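Oligopeptide-binding protein oppA (Lactococcus lactis, PDB 3DRF) captures oligopeptides in a voluminous cavity, closing around them like a Venus fly-trap, and delivers them to an ABC transporter for uptake. Local coordinates at residues T58-S63 against G67-L72. Numbering follows the deposited sequence.
Sequences TFATMS and GGQDGL
With a chi1 of 76°, S63 holds OG between its own backbone N and carbonyl carbon, while Q69 sets CG beside its backbone N (chi1 -60°) and runs extended from there, so that the glutamine chain passes the serine and reaches back to helix 57-62. The serine hydroxyl donates to A60 O, with OG 2.7 Å from that oxygen, and from this position it also touches G68 CA at 3.3 Å and Q69 CG at 3.5 Å. Farther along, the amide end of Q69 lies by A60 and the ring edge of F59, its plane turned 59° from the ring. One backbone bond joins the segments: G68 N donates to S63 O over 3.0 Å, approaching from above the carbonyl plane. Four successive residues with positive phi, G67 to D70, carry the chain round. F59 also meets W49 edge-to-face, and M62 packs on strands 34-40, 234-239 and 252-258 of the mixed sheet. The example is of a loop folded back on the end of its own helix: a single bond crosses, the hydroxyl fixes the serine against which G68 and Q69 pack, and A60, whose carbonyl holds that hydroxyl, itself packs on the bound peptide.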
ATOM      1  N   THR A  58      -6.600  -1.117   5.407  1.00  7.19           N
ATOM      2  CA  THR A  58      -7.764  -1.116   6.329  1.00  7.94           C
ATOM      3  C   THR A  58      -7.292  -0.872   7.777  1.00  7.73           C
ATOM      4  O   THR A  58      -7.665   0.071   8.402  1.00  8.10           O
ATOM      5  CB  THR A  58      -8.498  -2.437   6.214  1.00  7.96           C
ATOM      6  OG1 THR A  58      -9.040  -2.531   4.902  1.00 10.43           O
ATOM      7  CG2 THR A  58      -9.679  -2.508   7.196  1.00  9.37           C
ATOM      8  N   PHE A  59      -6.414  -1.721   8.270  1.00  7.63           N
ATOM      9  CA  PHE A  59      -5.962  -1.539   9.653  1.00  8.16           C
ATOM     10  C   PHE A  59      -5.017  -0.320   9.805  1.00  8.15           C
ATOM     11  O   PHE A  59      -5.066   0.387  10.789  1.00  8.45           O
ATOM     12  CB  PHE A  59      -5.310  -2.801  10.265  1.00  8.27           C
ATOM     13  CG  PHE A  59      -5.172  -2.628  11.725  1.00  8.44           C
ATOM     14  CD1 PHE A  59      -6.276  -2.620  12.515  1.00 10.05           C
ATOM     15  CD2 PHE A  59      -3.947  -2.216  12.251  1.00  9.66           C
ATOM     16  CE1 PHE A  59      -6.131  -2.332  13.902  1.00 11.40           C
ATOM     17  CE2 PHE A  59      -3.848  -1.940  13.583  1.00 11.16           C
ATOM     18  CZ  PHE A  59      -4.866  -1.996  14.362  1.00 11.15           C
ATOM     19  N   ALA A  60      -4.184  -0.062   8.804  1.00  8.22           N
ATOM     20  CA  ALA A  60      -3.355   1.135   8.858  1.00  8.57           C
ATOM     21  C   ALA A  60      -4.223   2.386   9.086  1.00  8.33           C
ATOM     22  O   ALA A  60      -3.928   3.172   9.863  1.00  8.77           O
ATOM     23  CB  ALA A  60      -2.533   1.284   7.561  1.00  9.24           C
ATOM     24  N   THR A  61      -5.354   2.442   8.397  1.00  7.97           N
ATOM     25  CA  THR A  61      -6.280   3.566   8.554  1.00  8.18           C
ATOM     26  C   THR A  61      -6.958   3.555   9.946  1.00  7.97           C
ATOM     27  O   THR A  61      -6.972   4.537  10.607  1.00  8.37           O
ATOM     28  CB  THR A  61      -7.325   3.574   7.462  1.00  8.18           C
ATOM     29  OG1 THR A  61      -6.671   3.734   6.200  1.00 10.01           O
ATOM     30  CG2 THR A  61      -8.262   4.756   7.652  1.00  9.45           C
ATOM     31  N   MET A  62      -7.458   2.414  10.365  1.00  7.24           N
ATOM     32  CA  MET A  62      -8.094   2.272  11.712  1.00  7.34           C
ATOM     33  C   MET A  62      -7.173   2.559  12.896  1.00  7.08           C
ATOM     34  O   MET A  62      -7.650   2.926  13.919  1.00  7.77           O
ATOM     35  CB  MET A  62      -8.725   0.878  11.848  1.00  7.13           C
ATOM     36  CG  MET A  62      -9.843   0.618  10.814  1.00  7.99           C
ATOM     37  SD  MET A  62     -10.634  -1.015  11.029  1.00  9.10           S
ATOM     38  CE  MET A  62     -11.703  -0.708  12.455  1.00 10.00           C
ATOM     39  N   SER A  63      -5.860   2.418  12.685  1.00  7.41           N
ATOM     40  CA  SER A  63      -4.846   2.735  13.689  1.00  7.44           C
ATOM     41  C   SER A  63      -4.581   4.240  13.872  1.00  7.29           C
ATOM     42  O   SER A  63      -3.852   4.604  14.723  1.00  8.19           O
ATOM     43  CB  SER A  63      -3.506   2.023  13.372  1.00  7.56           C
ATOM     44  OG  SER A  63      -2.811   2.664  12.300  1.00  7.94           O
ATOM     45  N   GLY A  67      -1.918   6.744  16.585  1.00  6.65           N
ATOM     46  CA  GLY A  67      -0.620   7.156  16.087  1.00  7.10           C
ATOM     47  C   GLY A  67      -0.304   6.589  14.705  1.00  7.17           C
ATOM     48  O   GLY A  67       0.742   6.843  14.216  1.00  7.44           O
ATOM     49  N   GLY A  68      -1.215   5.870  14.078  1.00  6.76           N
ATOM     50  CA  GLY A  68      -0.972   5.347  12.719  1.00  7.46           C
ATOM     51  C   GLY A  68       0.180   4.338  12.637  1.00  7.64           C
ATOM     52  O   GLY A  68       1.028   4.436  11.812  1.00  8.83           O
ATOM     53  N   GLN A  69       0.183   3.435  13.592  1.00  6.93           N
ATOM     54  CA  GLN A  69       1.288   2.438  13.818  1.00  6.30           C
ATOM     55  C   GLN A  69       2.609   3.160  14.161  1.00  6.56           C
ATOM     56  O   GLN A  69       3.658   2.798  13.762  1.00  6.02           O
ATOM     57  CB  GLN A  69       1.381   1.456  12.627  1.00  6.77           C
ATOM     58  CG  GLN A  69       0.085   0.690  12.441  1.00  7.37           C
ATOM     59  CD  GLN A  69      -0.020  -0.010  11.085  1.00  7.52           C
ATOM     60  OE1 GLN A  69      -0.388  -1.146  11.006  1.00 10.89           O
ATOM     61  NE2 GLN A  69       0.356   0.686  10.053  1.00  7.67           N
ATOM     62  N   ASP A  70       2.440   4.179  14.987  1.00  6.13           N
ATOM     63  CA  ASP A  70       3.519   4.888  15.682  1.00  6.62           C
ATOM     64  C   ASP A  70       4.528   5.588  14.748  1.00  6.59           C
ATOM     65  O   ASP A  70       5.705   5.536  14.879  1.00  6.54           O
ATOM     66  CB  ASP A  70       4.158   3.970  16.752  1.00  7.09           C
ATOM     67  CG  ASP A  70       3.125   3.537  17.785  1.00  6.98           C
ATOM     68  OD1 ASP A  70       2.343   4.418  18.169  1.00  7.44           O
ATOM     69  OD2 ASP A  70       3.117   2.398  18.135  1.00  7.26           O
ATOM     70  N   GLY A  71       3.918   6.286  13.815  1.00  7.21           N
ATOM     71  CA  GLY A  71       4.637   7.207  12.950  1.00  6.86           C
ATOM     72  C   GLY A  71       5.275   8.344  13.731  1.00  6.79           C
ATOM     73  O   GLY A  71       4.711   8.822  14.716  1.00  8.02           O
ATOM     74  N   LEU A  72       6.461   8.761  13.300  1.00  6.95           N
ATOM     75  CA  LEU A  72       7.283   9.728  14.053  1.00  6.59           C
ATOM     76  C   LEU A  72       7.276  11.181  13.560  1.00  6.88           C
ATOM     77  O   LEU A  72       7.467  12.049  14.329  1.00  8.00           O
ATOM     78  CB  LEU A  72       8.758   9.256  14.053  1.00  6.58           C
ATOM     79  CG  LEU A  72       9.053   8.026  14.899  1.00  6.82           C
ATOM     80  CD1 LEU A  72      10.489   7.649  14.684  1.00  8.95           C
ATOM     81  CD2 LEU A  72       8.750   8.312  16.439  1.00  7.72           C
TER